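Local coordinates for protein probable tRNA pseudouridine synthase D (Methanosarcina mazei, PDB 1Z2Z) that probably converts uridine-13 of transfer RNA into pseudouridine, as a member of the TruD family of pseudouridine synthases, at residues K154-N168 / R386-A398. Numbering follows the deposited sequence.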
ATOM      1  N   LYS A 154      13.833 -19.081   9.751  1.00 61.46           N
ATOM      2  CA  LYS A 154      12.958 -20.244   9.804  1.00 61.73           C
ATOM      3  C   LYS A 154      11.854 -20.073  10.834  1.00 60.64           C
ATOM      4  O   LYS A 154      10.724 -20.510  10.618  1.00 59.81           O
ATOM      5  CB  LYS A 154      13.769 -21.509  10.114  1.00 63.04           C
ATOM      6  CG  LYS A 154      12.966 -22.811   9.994  1.00 65.37           C
ATOM      7  CD  LYS A 154      12.219 -23.159  11.286  1.00 66.47           C
ATOM      8  CE  LYS A 154      11.053 -24.122  11.036  1.00 66.06           C
ATOM      9  NZ  LYS A 154       9.919 -23.455  10.311  1.00 64.89           N
ATOM     10  N   LYS A 155      12.183 -19.436  11.950  1.00 60.03           N
ATOM     11  CA  LYS A 155      11.202 -19.224  13.002  1.00 60.40           C
ATOM     12  C   LYS A 155      10.182 -18.180  12.547  1.00 59.23           C
ATOM     13  O   LYS A 155       8.973 -18.398  12.659  1.00 59.55           O
ATOM     14  CB  LYS A 155      11.889 -18.770  14.300  1.00 61.66           C
ATOM     15  CG  LYS A 155      11.321 -19.407  15.575  1.00 62.54           C
ATOM     16  CD  LYS A 155      11.818 -18.699  16.838  1.00 64.16           C
ATOM     17  CE  LYS A 155      11.393 -19.423  18.121  1.00 64.23           C
ATOM     18  NZ  LYS A 155       9.919 -19.627  18.254  1.00 64.24           N
ATOM     19  N   THR A 156      10.665 -17.059  12.018  1.00 57.63           N
ATOM     20  CA  THR A 156       9.774 -16.001  11.555  1.00 56.86           C
ATOM     21  C   THR A 156       8.855 -16.542  10.467  1.00 55.54           C
ATOM     22  O   THR A 156       7.691 -16.156  10.379  1.00 55.85           O
ATOM     23  CB  THR A 156      10.559 -14.796  10.978  1.00 57.98           C
ATOM     24  OG1 THR A 156      11.631 -14.441  11.865  1.00 57.80           O
ATOM     25  CG2 THR A 156       9.630 -13.595  10.812  1.00 55.47           C
ATOM     26  N   THR A 157       9.399 -17.433   9.644  1.00 54.95           N
ATOM     27  CA  THR A 157       8.667 -18.074   8.547  1.00 54.26           C
ATOM     28  C   THR A 157       7.588 -18.992   9.130  1.00 54.68           C
ATOM     29  O   THR A 157       6.404 -18.827   8.844  1.00 54.23           O
ATOM     30  CB  THR A 157       9.622 -18.933   7.674  1.00 53.45           C
ATOM     31  OG1 THR A 157      10.642 -18.100   7.114  1.00 51.11           O
ATOM     32  CG2 THR A 157       8.858 -19.622   6.560  1.00 52.79           C
ATOM     33  N   ASP A 158       8.015 -19.958   9.945  1.00 55.11           N
ATOM     34  CA  ASP A 158       7.107 -20.907  10.584  1.00 55.42           C
ATOM     35  C   ASP A 158       5.855 -20.242  11.137  1.00 55.62           C
ATOM     36  O   ASP A 158       4.736 -20.641  10.808  1.00 55.84           O
ATOM     37  CB  ASP A 158       7.797 -21.658  11.728  1.00 56.44           C
ATOM     38  CG  ASP A 158       6.821 -22.042  12.847  1.00 58.93           C
ATOM     39  OD1 ASP A 158       6.514 -21.183  13.708  1.00 58.30           O
ATOM     40  OD2 ASP A 158       6.344 -23.199  12.862  1.00 60.52           O
ATOM     41  N   GLU A 159       6.032 -19.243  11.996  1.00 54.75           N
ATOM     42  CA  GLU A 159       4.876 -18.573  12.568  1.00 54.05           C
ATOM     43  C   GLU A 159       4.018 -18.031  11.455  1.00 54.29           C
ATOM     44  O   GLU A 159       2.791 -18.102  11.514  1.00 54.98           O
ATOM     45  CB  GLU A 159       5.297 -17.445  13.511  1.00 52.90           C
ATOM     46  CG  GLU A 159       5.674 -17.943  14.895  1.00 52.19           C
ATOM     47  CD  GLU A 159       6.098 -16.836  15.835  1.00 52.79           C
ATOM     48  OE1 GLU A 159       5.307 -15.897  16.066  1.00 53.09           O
ATOM     49  OE2 GLU A 159       7.233 -16.905  16.353  1.00 54.58           O
ATOM     50  N   ILE A 160       4.669 -17.509  10.421  1.00 53.80           N
ATOM     51  CA  ILE A 160       3.947 -16.950   9.287  1.00 52.88           C
ATOM     52  C   ILE A 160       3.153 -18.027   8.568  1.00 53.04           C
ATOM     53  O   ILE A 160       1.943 -17.906   8.378  1.00 52.31           O
ATOM     54  CB  ILE A 160       4.910 -16.283   8.303  1.00 50.99           C
ATOM     55  CG1 ILE A 160       5.451 -14.992   8.915  1.00 50.66           C
ATOM     56  CG2 ILE A 160       4.198 -15.984   7.004  1.00 52.32           C
ATOM     57  CD1 ILE A 160       6.416 -14.254   8.029  1.00 49.03           C
ATOM     58  N   LEU A 161       3.845 -19.087   8.180  1.00 54.03           N
ATOM     59  CA  LEU A 161       3.205 -20.184   7.483  1.00 55.06           C
ATOM     60  C   LEU A 161       2.012 -20.688   8.284  1.00 55.00           C
ATOM     61  O   LEU A 161       0.977 -21.034   7.715  1.00 55.10           O
ATOM     62  CB  LEU A 161       4.217 -21.310   7.256  1.00 55.55           C
ATOM     63  CG  LEU A 161       4.455 -21.770   5.808  1.00 56.71           C
ATOM     64  CD1 LEU A 161       4.631 -20.576   4.867  1.00 56.29           C
ATOM     65  CD2 LEU A 161       5.683 -22.662   5.775  1.00 55.43           C
ATOM     66  N   ALA A 162       2.162 -20.703   9.606  1.00 55.66           N
ATOM     67  CA  ALA A 162       1.116 -21.170  10.516  1.00 55.79           C
ATOM     68  C   ALA A 162      -0.050 -20.194  10.652  1.00 56.09           C
ATOM     69  O   ALA A 162      -1.214 -20.594  10.610  1.00 56.82           O
ATOM     70  CB  ALA A 162       1.715 -21.446  11.889  1.00 54.12           C
ATOM     71  N   GLN A 163       0.265 -18.918  10.833  1.00 56.47           N
ATOM     72  CA  GLN A 163      -0.767 -17.903  10.981  1.00 56.83           C
ATOM     73  C   GLN A 163      -1.486 -17.663   9.656  1.00 56.44           C
ATOM     74  O   GLN A 163      -2.493 -16.953   9.600  1.00 55.79           O
ATOM     75  CB  GLN A 163      -0.157 -16.590  11.463  1.00 57.56           C
ATOM     76  CG  GLN A 163      -1.192 -15.500  11.556  1.00 61.09           C
ATOM     77  CD  GLN A 163      -0.589 -14.127  11.713  1.00 63.35           C
ATOM     78  OE1 GLN A 163       0.226 -13.692  10.888  1.00 63.18           O
ATOM     79  NE2 GLN A 163      -0.998 -13.421  12.767  1.00 63.90           N
ATOM     80  N   GLY A 164      -0.952 -18.252   8.588  1.00 55.42           N
ATOM     81  CA  GLY A 164      -1.556 -18.086   7.278  1.00 55.09           C
ATOM     82  C   GLY A 164      -0.815 -17.104   6.382  1.00 54.56           C
ATOM     83  O   GLY A 164      -0.972 -17.119   5.162  1.00 54.61           O
ATOM     84  N   GLY A 165       0.000 -16.253   6.994  1.00 54.14           N
ATOM     85  CA  GLY A 165       0.760 -15.269   6.245  1.00 51.66           C
ATOM     86  C   GLY A 165       1.113 -14.097   7.139  1.00 49.85           C
ATOM     87  O   GLY A 165       1.468 -14.288   8.306  1.00 51.68           O
ATOM     88  N   VAL A 166       1.012 -12.885   6.603  1.00 46.19           N
ATOM     89  CA  VAL A 166       1.317 -11.688   7.377  1.00 42.39           C
ATOM     90  C   VAL A 166       0.060 -10.819   7.455  1.00 40.54           C
ATOM     91  O   VAL A 166      -0.796 -10.884   6.579  1.00 40.37           O
ATOM     92  CB  VAL A 166       2.535 -10.916   6.761  1.00 40.75           C
ATOM     93  CG1 VAL A 166       3.655 -11.904   6.470  1.00 39.20           C
ATOM     94  CG2 VAL A 166       2.147 -10.169   5.506  1.00 39.00           C
ATOM     95  N   PRO A 167      -0.087 -10.026   8.527  1.00 39.73           N
ATOM     96  CA  PRO A 167      -1.275  -9.180   8.654  1.00 39.40           C
ATOM     97  C   PRO A 167      -1.462  -8.247   7.489  1.00 37.90           C
ATOM     98  O   PRO A 167      -0.496  -7.767   6.906  1.00 37.23           O
ATOM     99  CB  PRO A 167      -1.050  -8.442   9.978  1.00 38.75           C
ATOM    100  CG  PRO A 167       0.429  -8.441  10.131  1.00 40.15           C
ATOM    101  CD  PRO A 167       0.824  -9.821   9.663  1.00 41.02           C
ATOM    102  N   ASN A 168      -2.716  -7.998   7.146  1.00 36.56           N
ATOM    103  CA  ASN A 168      -3.007  -7.117   6.035  1.00 35.80           C
ATOM    104  C   ASN A 168      -3.055  -5.652   6.456  1.00 34.21           C
ATOM    105  O   ASN A 168      -4.018  -4.942   6.156  1.00 32.78           O
ATOM    106  CB  ASN A 168      -4.328  -7.506   5.382  1.00 35.90           C
ATOM    107  CG  ASN A 168      -4.450  -6.948   3.986  1.00 38.45           C
ATOM    108  OD1 ASN A 168      -3.746  -7.403   3.079  1.00 36.83           O
ATOM    109  ND2 ASN A 168      -5.313  -5.935   3.805  1.00 35.14           N
ATOM    110  N   ARG A 386     -12.589  -4.999   4.794  1.00 48.91           N
ATOM    111  CA  ARG A 386     -11.389  -5.582   4.192  1.00 48.43           C
ATOM    112  C   ARG A 386     -10.935  -6.830   4.917  1.00 46.78           C
ATOM    113  O   ARG A 386     -11.131  -6.957   6.122  1.00 47.66           O
ATOM    114  CB  ARG A 386     -10.232  -4.573   4.203  1.00 51.03           C
ATOM    115  CG  ARG A 386     -10.101  -3.692   2.956  1.00 55.73           C
ATOM    116  CD  ARG A 386      -9.507  -4.443   1.741  1.00 58.73           C
ATOM    117  NE  ARG A 386      -8.781  -3.538   0.842  1.00 61.96           N
ATOM    118  CZ  ARG A 386      -8.112  -3.911  -0.251  1.00 63.85           C
ATOM    119  NH1 ARG A 386      -8.067  -5.191  -0.608  1.00 62.90           N
ATOM    120  NH2 ARG A 386      -7.474  -2.999  -0.987  1.00 63.92           N
ATOM    121  N   GLU A 387     -10.309  -7.743   4.182  1.00 45.40           N
ATOM    122  CA  GLU A 387      -9.807  -8.970   4.773  1.00 45.39           C
ATOM    123  C   GLU A 387      -8.774  -8.623   5.839  1.00 44.97           C
ATOM    124  O   GLU A 387      -8.401  -7.458   6.004  1.00 44.40           O
ATOM    125  CB  GLU A 387      -9.167  -9.861   3.712  1.00 48.30           C
ATOM    126  CG  GLU A 387      -8.007  -9.216   2.962  1.00 54.04           C
ATOM    127  CD  GLU A 387      -8.470  -8.290   1.847  1.00 55.90           C
ATOM    128  OE1 GLU A 387      -9.150  -8.773   0.913  1.00 56.89           O
ATOM    129  OE2 GLU A 387      -8.149  -7.083   1.900  1.00 58.66           O
ATOM    130  N   VAL A 388      -8.293  -9.640   6.547  1.00 44.12           N
ATOM    131  CA  VAL A 388      -7.332  -9.438   7.624  1.00 42.29           C
ATOM    132  C   VAL A 388      -5.958 -10.040   7.374  1.00 40.96           C
ATOM    133  O   VAL A 388      -4.950  -9.400   7.637  1.00 43.00           O
ATOM    134  CB  VAL A 388      -7.896 -10.005   8.946  1.00 40.07           C
ATOM    135  CG1 VAL A 388      -6.862  -9.909  10.035  1.00 41.96           C
ATOM    136  CG2 VAL A 388      -9.127  -9.234   9.336  1.00 38.58           C
ATOM    137  N   LEU A 389      -5.925 -11.271   6.887  1.00 40.07           N
ATOM    138  CA  LEU A 389      -4.679 -11.955   6.608  1.00 40.44           C
ATOM    139  C   LEU A 389      -4.275 -11.721   5.160  1.00 42.51           C
ATOM    140  O   LEU A 389      -5.119 -11.677   4.266  1.00 44.94           O
ATOM    141  CB  LEU A 389      -4.843 -13.450   6.847  1.00 40.46           C
ATOM    142  CG  LEU A 389      -3.761 -14.365   6.262  1.00 42.32           C
ATOM    143  CD1 LEU A 389      -2.418 -14.095   6.935  1.00 42.32           C
ATOM    144  CD2 LEU A 389      -4.159 -15.825   6.455  1.00 41.30           C
ATOM    145  N   LEU A 390      -2.981 -11.570   4.925  1.00 43.15           N
ATOM    146  CA  LEU A 390      -2.500 -11.363   3.578  1.00 43.25           C
ATOM    147  C   LEU A 390      -1.720 -12.605   3.167  1.00 44.07           C
ATOM    148  O   LEU A 390      -0.534 -12.729   3.462  1.00 45.42           O
ATOM    149  CB  LEU A 390      -1.611 -10.125   3.533  1.00 44.15           C
ATOM    150  CG  LEU A 390      -1.309  -9.549   2.144  1.00 44.81           C
ATOM    151  CD1 LEU A 390      -0.958  -8.081   2.282  1.00 45.08           C
ATOM    152  CD2 LEU A 390      -0.200 -10.333   1.469  1.00 44.70           C
ATOM    153  N   GLU A 391      -2.401 -13.528   2.499  1.00 43.61           N
ATOM    154  CA  GLU A 391      -1.791 -14.771   2.050  1.00 43.72           C
ATOM    155  C   GLU A 391      -0.372 -14.526   1.549  1.00 43.74           C
ATOM    156  O   GLU A 391      -0.143 -13.632   0.727  1.00 43.42           O
ATOM    157  CB  GLU A 391      -2.650 -15.392   0.943  1.00 46.46           C
ATOM    158  CG  GLU A 391      -2.045 -16.613   0.247  1.00 48.87           C
ATOM    159  CD  GLU A 391      -2.004 -17.844   1.128  1.00 51.13           C
ATOM    160  OE1 GLU A 391      -1.467 -18.883   0.677  1.00 52.75           O
ATOM    161  OE2 GLU A 391      -2.508 -17.775   2.269  1.00 51.44           O
ATOM    162  N   VAL A 392       0.568 -15.313   2.074  1.00 43.28           N
ATOM    163  CA  VAL A 392       1.987 -15.249   1.716  1.00 44.28           C
ATOM    164  C   VAL A 392       2.712 -16.506   2.189  1.00 44.47           C
ATOM    165  O   VAL A 392       2.560 -16.925   3.332  1.00 46.05           O
ATOM    166  CB  VAL A 392       2.703 -14.017   2.350  1.00 43.91           C
ATOM    167  CG1 VAL A 392       2.333 -12.753   1.611  1.00 44.80           C
ATOM    168  CG2 VAL A 392       2.318 -13.874   3.801  1.00 44.81           C
ATOM    169  N   LYS A 393       3.496 -17.108   1.306  1.00 46.21           N
ATOM    170  CA  LYS A 393       4.253 -18.305   1.649  1.00 47.77           C
ATOM    171  C   LYS A 393       5.694 -18.118   1.188  1.00 48.52           C
ATOM    172  O   LYS A 393       6.134 -18.737   0.219  1.00 47.99           O
ATOM    173  CB  LYS A 393       3.636 -19.531   0.973  1.00 50.13           C
ATOM    174  CG  LYS A 393       4.327 -20.835   1.313  1.00 50.59           C
ATOM    175  CD  LYS A 393       3.496 -22.026   0.886  1.00 51.24           C
ATOM    176  CE  LYS A 393       4.128 -23.283   1.421  1.00 52.32           C
ATOM    177  NZ  LYS A 393       4.476 -23.055   2.854  1.00 50.44           N
ATOM    178  N   PRO A 394       6.448 -17.260   1.890  1.00 49.90           N
ATOM    179  CA  PRO A 394       7.847 -16.954   1.577  1.00 52.16           C
ATOM    180  C   PRO A 394       8.831 -18.106   1.684  1.00 54.04           C
ATOM    181  O   PRO A 394       8.540 -19.130   2.298  1.00 54.18           O
ATOM    182  CB  PRO A 394       8.172 -15.811   2.537  1.00 52.48           C
ATOM    183  CG  PRO A 394       7.308 -16.105   3.713  1.00 51.58           C
ATOM    184  CD  PRO A 394       6.006 -16.514   3.081  1.00 50.63           C
ATOM    185  N   LYS A 395       9.992 -17.920   1.059  1.00 56.62           N
ATOM    186  CA  LYS A 395      11.078 -18.900   1.047  1.00 58.95           C
ATOM    187  C   LYS A 395      12.380 -18.143   1.336  1.00 60.60           C
ATOM    188  O   LYS A 395      12.900 -17.438   0.474  1.00 60.25           O
ATOM    189  CB  LYS A 395      11.151 -19.576  -0.327  1.00 58.87           C
ATOM    190  CG  LYS A 395       9.892 -20.359  -0.700  1.00 60.07           C
ATOM    191  CD  LYS A 395       9.861 -20.769  -2.180  1.00 60.69           C
ATOM    192  CE  LYS A 395       9.556 -19.579  -3.100  1.00 61.88           C
ATOM    193  NZ  LYS A 395       9.462 -19.944  -4.551  1.00 59.80           N
ATOM    194  N   PHE A 396      12.897 -18.290   2.554  1.00 63.27           N
ATOM    195  CA  PHE A 396      14.116 -17.597   2.959  1.00 64.28           C
ATOM    196  C   PHE A 396      15.400 -18.311   2.548  1.00 63.53           C
ATOM    197  O   PHE A 396      15.392 -19.481   2.166  1.00 62.92           O
ATOM    198  CB  PHE A 396      14.102 -17.368   4.475  1.00 67.31           C
ATOM    199  CG  PHE A 396      14.094 -18.634   5.274  1.00 70.72           C
ATOM    200  CD1 PHE A 396      15.288 -19.270   5.601  1.00 71.92           C
ATOM    201  CD2 PHE A 396      12.892 -19.222   5.656  1.00 71.33           C
ATOM    202  CE1 PHE A 396      15.286 -20.478   6.289  1.00 73.20           C
ATOM    203  CE2 PHE A 396      12.877 -20.427   6.343  1.00 72.87           C
ATOM    204  CZ  PHE A 396      14.078 -21.058   6.663  1.00 73.37           C
ATOM    205  N   GLU A 397      16.502 -17.576   2.642  1.00 63.28           N
ATOM    206  CA  GLU A 397      17.829 -18.053   2.277  1.00 62.10           C
ATOM    207  C   GLU A 397      18.818 -17.129   2.989  1.00 60.84           C
ATOM    208  O   GLU A 397      18.933 -15.951   2.645  1.00 60.98           O
ATOM    209  CB  GLU A 397      17.999 -17.949   0.755  1.00 63.64           C
ATOM    210  CG  GLU A 397      19.390 -18.269   0.206  1.00 64.91           C
ATOM    211  CD  GLU A 397      19.650 -19.759   0.094  1.00 65.51           C
ATOM    212  OE1 GLU A 397      18.790 -20.474  -0.465  1.00 64.73           O
ATOM    213  OE2 GLU A 397      20.723 -20.208   0.547  1.00 65.64           O
ATOM    214  N   ALA A 398      19.517 -17.652   3.992  1.00 58.97           N
ATOM    215  CA  ALA A 398      20.470 -16.841   4.736  1.00 57.26           C
ATOM    216  C   ALA A 398      21.889 -17.118   4.287  1.00 56.26           C
ATOM    217  O   ALA A 398      22.143 -18.029   3.497  1.00 55.62           O
ATOM    218  CB  ALA A 398      20.338 -17.100   6.228  1.00 57.28           C
TER
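N168 N donates to V388 O across 2.7 Å. Two residues along, L390 N binds V166 O at 2.8 Å. V166 and L390 thus form an antiparallel hydrogen-bonded pair and P167 and L389 a non-hydrogen-bonded one, and the two short strands make a two-stranded antiparallel sheet of their own. N168 has CG anti to its N (chi1 -161°), which sets OD1 against L390 CD1, the two side chains crossing at about a right angle. Y278 OH hydrogen-bonds both N168 O and E387 O and so joins the two segments here. V392 CG2 packs on V166 CG1 at 3.6 Å, the side chains again nearly perpendicular, and also reaches G165 CA. L389 starts out away from the other strand, but CD1 and CD2 turn back over the peptide between G164 and G165. The sheet follows directly on helix 146-163, whose last turns run along 392-396 as this segment heads for strand 398-400 of the large mixed sheet. I160 CG2 meets P394 CD at 4.4 Å, with Y429 of helix 423-430 touching both residues. Nearer the start of 154-168, the F396 ring takes K154 N over one face, near the rim, while K154 CB approaches F396 CZ to 3.5 Å. T157 CB lies beside CD2 and CE2 of the same ring; its hydroxyl is hydrogen-bonded to L153 O and Y429 OH. Replacing F396 by alanine removes the ring, and K154 CB and T157 CB would probably be left facing a gap where it had packed.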